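Local coordinates for protein tannase (Fusobacterium nucleatum subsp. nucleatum ATCC 25586, PDB 6YQ4) that probably acts as a tannase, a serine-type alpha/beta-hydrolase thought to break ester bonds of gallotannins, and carries a bound magnesium ion, at residues L315-F328 and N333-I346. Residues are numbered along the deposited sequence; the frame is centred on the assembly and turned at random.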
# COMPACT_ATOMS: atom_id res chain seq x y z
N LEU A 315 -5.09 -20.01 -16.96
CA LEU A 315 -5.49 -21.08 -17.88
C LEU A 315 -6.97 -21.43 -17.72
O LEU A 315 -7.70 -21.50 -18.70
CB LEU A 315 -4.61 -22.31 -17.65
CG LEU A 315 -3.17 -22.15 -18.16
CD1 LEU A 315 -2.35 -23.41 -17.89
CD2 LEU A 315 -3.19 -21.82 -19.65
N ARG A 316 -7.42 -21.63 -16.47
CA ARG A 316 -8.83 -21.97 -16.26
C ARG A 316 -9.76 -20.89 -16.81
O ARG A 316 -10.91 -21.19 -17.16
CB ARG A 316 -9.11 -22.19 -14.77
CG ARG A 316 -8.46 -23.44 -14.19
CD ARG A 316 -9.02 -23.74 -12.81
NE ARG A 316 -8.68 -22.70 -11.84
CZ ARG A 316 -7.53 -22.65 -11.20
NH1 ARG A 316 -7.28 -21.66 -10.34
NH2 ARG A 316 -6.61 -23.58 -11.42
N GLU A 317 -9.28 -19.65 -16.90
CA GLU A 317 -10.07 -18.52 -17.40
C GLU A 317 -9.83 -18.25 -18.88
O GLU A 317 -10.35 -17.26 -19.41
CB GLU A 317 -9.75 -17.26 -16.61
CG GLU A 317 -10.21 -17.29 -15.17
CD GLU A 317 -9.57 -16.19 -14.36
OE1 GLU A 317 -9.94 -16.01 -13.18
OE2 GLU A 317 -8.69 -15.51 -14.91
N GLY A 318 -9.06 -19.10 -19.56
CA GLY A 318 -8.78 -18.87 -20.96
C GLY A 318 -7.86 -17.72 -21.25
O GLY A 318 -7.86 -17.21 -22.38
N LYS A 319 -7.07 -17.27 -20.28
CA LYS A 319 -6.16 -16.16 -20.53
C LYS A 319 -4.86 -16.67 -21.14
O LYS A 319 -4.51 -17.86 -21.05
CB LYS A 319 -5.88 -15.38 -19.25
CG LYS A 319 -7.09 -14.63 -18.69
CD LYS A 319 -6.76 -13.90 -17.41
CE LYS A 319 -7.82 -12.87 -17.07
NZ LYS A 319 -7.24 -11.75 -16.25
N ASP A 320 -4.13 -15.74 -21.75
CA ASP A 320 -2.89 -16.07 -22.44
C ASP A 320 -1.74 -16.17 -21.45
O ASP A 320 -1.53 -15.27 -20.63
CB ASP A 320 -2.60 -15.00 -23.50
CG ASP A 320 -1.40 -15.34 -24.37
OD1 ASP A 320 -0.53 -14.47 -24.55
OD2 ASP A 320 -1.33 -16.48 -24.87
N ILE A 321 -1.01 -17.28 -21.50
CA ILE A 321 0.24 -17.40 -20.77
C ILE A 321 1.43 -17.48 -21.70
O ILE A 321 2.58 -17.37 -21.23
CB ILE A 321 0.24 -18.60 -19.80
CG1 ILE A 321 0.30 -19.93 -20.57
CG2 ILE A 321 -0.97 -18.56 -18.87
CD1 ILE A 321 0.57 -21.12 -19.68
N SER A 322 1.19 -17.63 -23.00
CA SER A 322 2.15 -17.76 -24.10
C SER A 322 3.53 -17.15 -23.86
O SER A 322 4.54 -17.87 -23.84
CB SER A 322 1.51 -17.16 -25.36
OG SER A 322 2.47 -16.58 -26.22
N GLN A 323 3.58 -15.83 -23.68
CA GLN A 323 4.85 -15.13 -23.47
C GLN A 323 5.70 -15.72 -22.37
O GLN A 323 6.92 -15.51 -22.37
CB GLN A 323 4.57 -13.66 -23.15
CG GLN A 323 3.32 -13.12 -23.83
CD GLN A 323 2.77 -11.88 -23.15
OE1 GLN A 323 3.50 -11.16 -22.45
NE2 GLN A 323 1.48 -11.62 -23.34
N PHE A 324 5.13 -16.47 -21.43
CA PHE A 324 5.87 -16.95 -20.27
C PHE A 324 6.02 -18.46 -20.20
O PHE A 324 6.60 -18.96 -19.23
CB PHE A 324 5.20 -16.43 -18.99
CG PHE A 324 5.26 -14.93 -18.86
CD1 PHE A 324 4.33 -14.13 -19.52
CD2 PHE A 324 6.26 -14.33 -18.10
CE1 PHE A 324 4.39 -12.73 -19.41
CE2 PHE A 324 6.32 -12.94 -17.98
CZ PHE A 324 5.38 -12.15 -18.65
N LYS A 325 5.56 -19.20 -21.21
CA LYS A 325 5.66 -20.65 -21.18
C LYS A 325 7.10 -21.16 -21.10
O LYS A 325 7.32 -22.27 -20.61
CB LYS A 325 4.97 -21.25 -22.41
CG LYS A 325 3.55 -20.74 -22.64
CD LYS A 325 2.93 -21.32 -23.93
CE LYS A 325 1.53 -21.92 -23.70
NZ LYS A 325 0.99 -22.67 -24.88
N LYS A 326 8.09 -20.38 -21.52
CA LYS A 326 9.47 -20.88 -21.46
C LYS A 326 9.95 -21.11 -20.03
O LYS A 326 10.90 -21.88 -19.81
CB LYS A 326 10.42 -19.92 -22.20
CG LYS A 326 10.79 -18.66 -21.42
CD LYS A 326 11.64 -17.69 -22.26
CE LYS A 326 12.88 -18.36 -22.85
NZ LYS A 326 13.81 -17.41 -23.54
N ALA A 327 9.33 -20.48 -19.04
CA ALA A 327 9.65 -20.72 -17.64
C ALA A 327 8.78 -21.80 -16.99
O ALA A 327 8.95 -22.08 -15.80
CB ALA A 327 9.52 -19.41 -16.85
N PHE A 328 7.86 -22.40 -17.74
CA PHE A 328 6.82 -23.24 -17.16
C PHE A 328 7.02 -24.70 -17.54
O PHE A 328 7.41 -25.01 -18.68
CB PHE A 328 5.43 -22.79 -17.63
CG PHE A 328 4.99 -21.47 -17.08
CD1 PHE A 328 5.68 -20.87 -16.04
CD2 PHE A 328 3.88 -20.84 -17.59
CE1 PHE A 328 5.27 -19.65 -15.52
CE2 PHE A 328 3.46 -19.61 -17.08
CZ PHE A 328 4.16 -19.02 -16.05
N ASN A 333 -1.87 -29.81 -19.72
CA ASN A 333 -2.33 -28.42 -19.78
C ASN A 333 -2.58 -27.84 -18.39
O ASN A 333 -3.47 -27.01 -18.20
CB ASN A 333 -3.58 -28.29 -20.65
CG ASN A 333 -3.26 -27.70 -22.01
OD1 ASN A 333 -3.04 -26.49 -22.13
ND2 ASN A 333 -3.22 -28.55 -23.03
N LYS A 334 -1.80 -28.28 -17.41
CA LYS A 334 -1.65 -27.58 -16.14
C LYS A 334 -0.18 -27.25 -15.92
O LYS A 334 0.70 -28.06 -16.24
CB LYS A 334 -2.19 -28.40 -14.96
CG LYS A 334 -3.70 -28.61 -14.98
CD LYS A 334 -4.08 -29.98 -14.43
CE LYS A 334 -5.34 -30.53 -15.09
NZ LYS A 334 -5.02 -31.59 -16.11
N VAL A 335 0.09 -26.06 -15.41
CA VAL A 335 1.45 -25.72 -14.99
C VAL A 335 1.75 -26.50 -13.71
O VAL A 335 1.04 -26.35 -12.71
CB VAL A 335 1.60 -24.21 -14.78
CG1 VAL A 335 2.97 -23.86 -14.19
CG2 VAL A 335 1.34 -23.46 -16.08
N VAL A 336 2.77 -27.35 -13.74
CA VAL A 336 3.17 -28.11 -12.55
C VAL A 336 4.47 -27.63 -11.94
O VAL A 336 4.79 -28.03 -10.81
CB VAL A 336 3.24 -29.63 -12.83
CG1 VAL A 336 1.90 -30.15 -13.37
CG2 VAL A 336 4.39 -29.96 -13.79
N ALA A 337 5.22 -26.76 -12.61
CA ALA A 337 6.47 -26.24 -12.08
C ALA A 337 6.78 -24.93 -12.78
O ALA A 337 6.44 -24.75 -13.95
CB ALA A 337 7.64 -27.23 -12.27
N VAL A 338 7.41 -24.01 -12.04
CA VAL A 338 7.77 -22.67 -12.54
C VAL A 338 9.23 -22.42 -12.18
O VAL A 338 9.58 -22.39 -11.00
CB VAL A 338 6.90 -21.56 -11.93
CG1 VAL A 338 7.47 -20.18 -12.27
CG2 VAL A 338 5.48 -21.68 -12.42
N ASN A 339 10.07 -22.22 -13.19
CA ASN A 339 11.47 -21.86 -12.94
C ASN A 339 11.51 -20.35 -12.69
O ASN A 339 11.56 -19.55 -13.63
CB ASN A 339 12.36 -22.29 -14.10
CG ASN A 339 13.83 -22.02 -13.83
OD1 ASN A 339 14.17 -21.16 -13.00
ND2 ASN A 339 14.71 -22.75 -14.52
N LEU A 340 11.49 -19.96 -11.41
CA LEU A 340 11.30 -18.56 -11.05
C LEU A 340 12.36 -17.65 -11.67
O LEU A 340 12.05 -16.54 -12.11
CB LEU A 340 11.28 -18.38 -9.54
CG LEU A 340 10.88 -16.95 -9.14
CD1 LEU A 340 9.35 -16.71 -9.29
CD2 LEU A 340 11.39 -16.59 -7.74
N ASP A 341 13.62 -18.11 -11.71
CA ASP A 341 14.68 -17.30 -12.32
C ASP A 341 14.33 -16.94 -13.76
O ASP A 341 14.34 -15.77 -14.14
CB ASP A 341 16.01 -18.05 -12.27
CG ASP A 341 16.66 -18.02 -10.89
OD1 ASP A 341 16.14 -17.32 -9.98
OD2 ASP A 341 17.69 -18.71 -10.73
N VAL A 342 14.01 -17.96 -14.57
CA VAL A 342 13.63 -17.71 -15.96
C VAL A 342 12.44 -16.76 -16.03
O VAL A 342 12.39 -15.86 -16.88
CB VAL A 342 13.34 -19.04 -16.68
CG1 VAL A 342 12.94 -18.79 -18.14
CG2 VAL A 342 14.54 -19.98 -16.58
N TYR A 343 11.47 -16.94 -15.12
CA TYR A 343 10.25 -16.15 -15.16
C TYR A 343 10.54 -14.66 -14.99
O TYR A 343 9.89 -13.81 -15.61
CB TYR A 343 9.26 -16.63 -14.09
CG TYR A 343 7.98 -15.81 -14.02
CD1 TYR A 343 6.94 -16.03 -14.93
CD2 TYR A 343 7.83 -14.79 -13.08
CE1 TYR A 343 5.78 -15.28 -14.88
CE2 TYR A 343 6.67 -14.02 -13.03
CZ TYR A 343 5.65 -14.27 -13.93
OH TYR A 343 4.47 -13.54 -13.87
N THR A 344 11.50 -14.32 -14.13
CA THR A 344 11.78 -12.92 -13.81
C THR A 344 12.65 -12.23 -14.85
O THR A 344 12.76 -10.99 -14.80
CB THR A 344 12.43 -12.83 -12.43
OG1 THR A 344 13.48 -13.80 -12.35
CG2 THR A 344 11.42 -13.14 -11.36
N HIS A 345 13.26 -12.97 -15.77
CA HIS A 345 14.11 -12.41 -16.81
C HIS A 345 13.37 -12.19 -18.12
O HIS A 345 14.01 -12.00 -19.16
CB HIS A 345 15.32 -13.32 -17.03
CG HIS A 345 16.39 -13.14 -16.00
ND1 HIS A 345 16.12 -13.15 -14.65
CD2 HIS A 345 17.72 -12.93 -16.13
CE1 HIS A 345 17.25 -12.96 -13.99
NE2 HIS A 345 18.23 -12.82 -14.86
N ILE A 346 12.04 -12.24 -18.10
CA ILE A 346 11.30 -12.32 -19.34
C ILE A 346 11.03 -10.90 -19.84
O ILE A 346 11.45 -10.53 -20.94
CB ILE A 346 10.03 -13.18 -19.17
CG1 ILE A 346 10.42 -14.67 -19.30
CG2 ILE A 346 8.95 -12.81 -20.18
CD1 ILE A 346 9.26 -15.64 -19.36
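The carbonyl oxygen of A327 accepts the backbone N-H of N339 (N to O 2.8 Å) in a nearly straight bond, 166° at the hydrogen. This bond sits at the open end of a two-stranded antiparallel hairpin, 328-330 with 335-338, where N339 is the N-cap residue of the short helix 340-344. Next to it F328 and V338 form a non-hydrogen-bonded pair, their side chains pointing the same way. The F328 ring rests its CE1 against V338 CG2 (3.7 Å), while on its other flank CD2 meets V335 CG2 at 3.9 Å. Beta-branched valine favours the extended backbone of a strand. V335 CG2 also touches L315 CD1 (4.1 Å), tying the end of helix 298-316 to the hairpin; A311 and R308 of that helix pack against the same cluster. A327, with only a methyl, lets the backbone of 340-344 come close: its CB lies 3.6 Å from Y343 N and also touches V342 CG1. With chi1 at 177°, the Y343 ring swings away from its own backbone N and reaches F324, CE1 meeting F324 CD2 at 3.4 Å with the planes oblique at 39°; the phenol OH is hydrogen-bonded to A442 O. The F324 ring, met edge-to-face by W472, is also flanked by I346: CD1 of I346 lies by F324 CD2, and its CG2 reaches F324 CE2 at 3.4 Å.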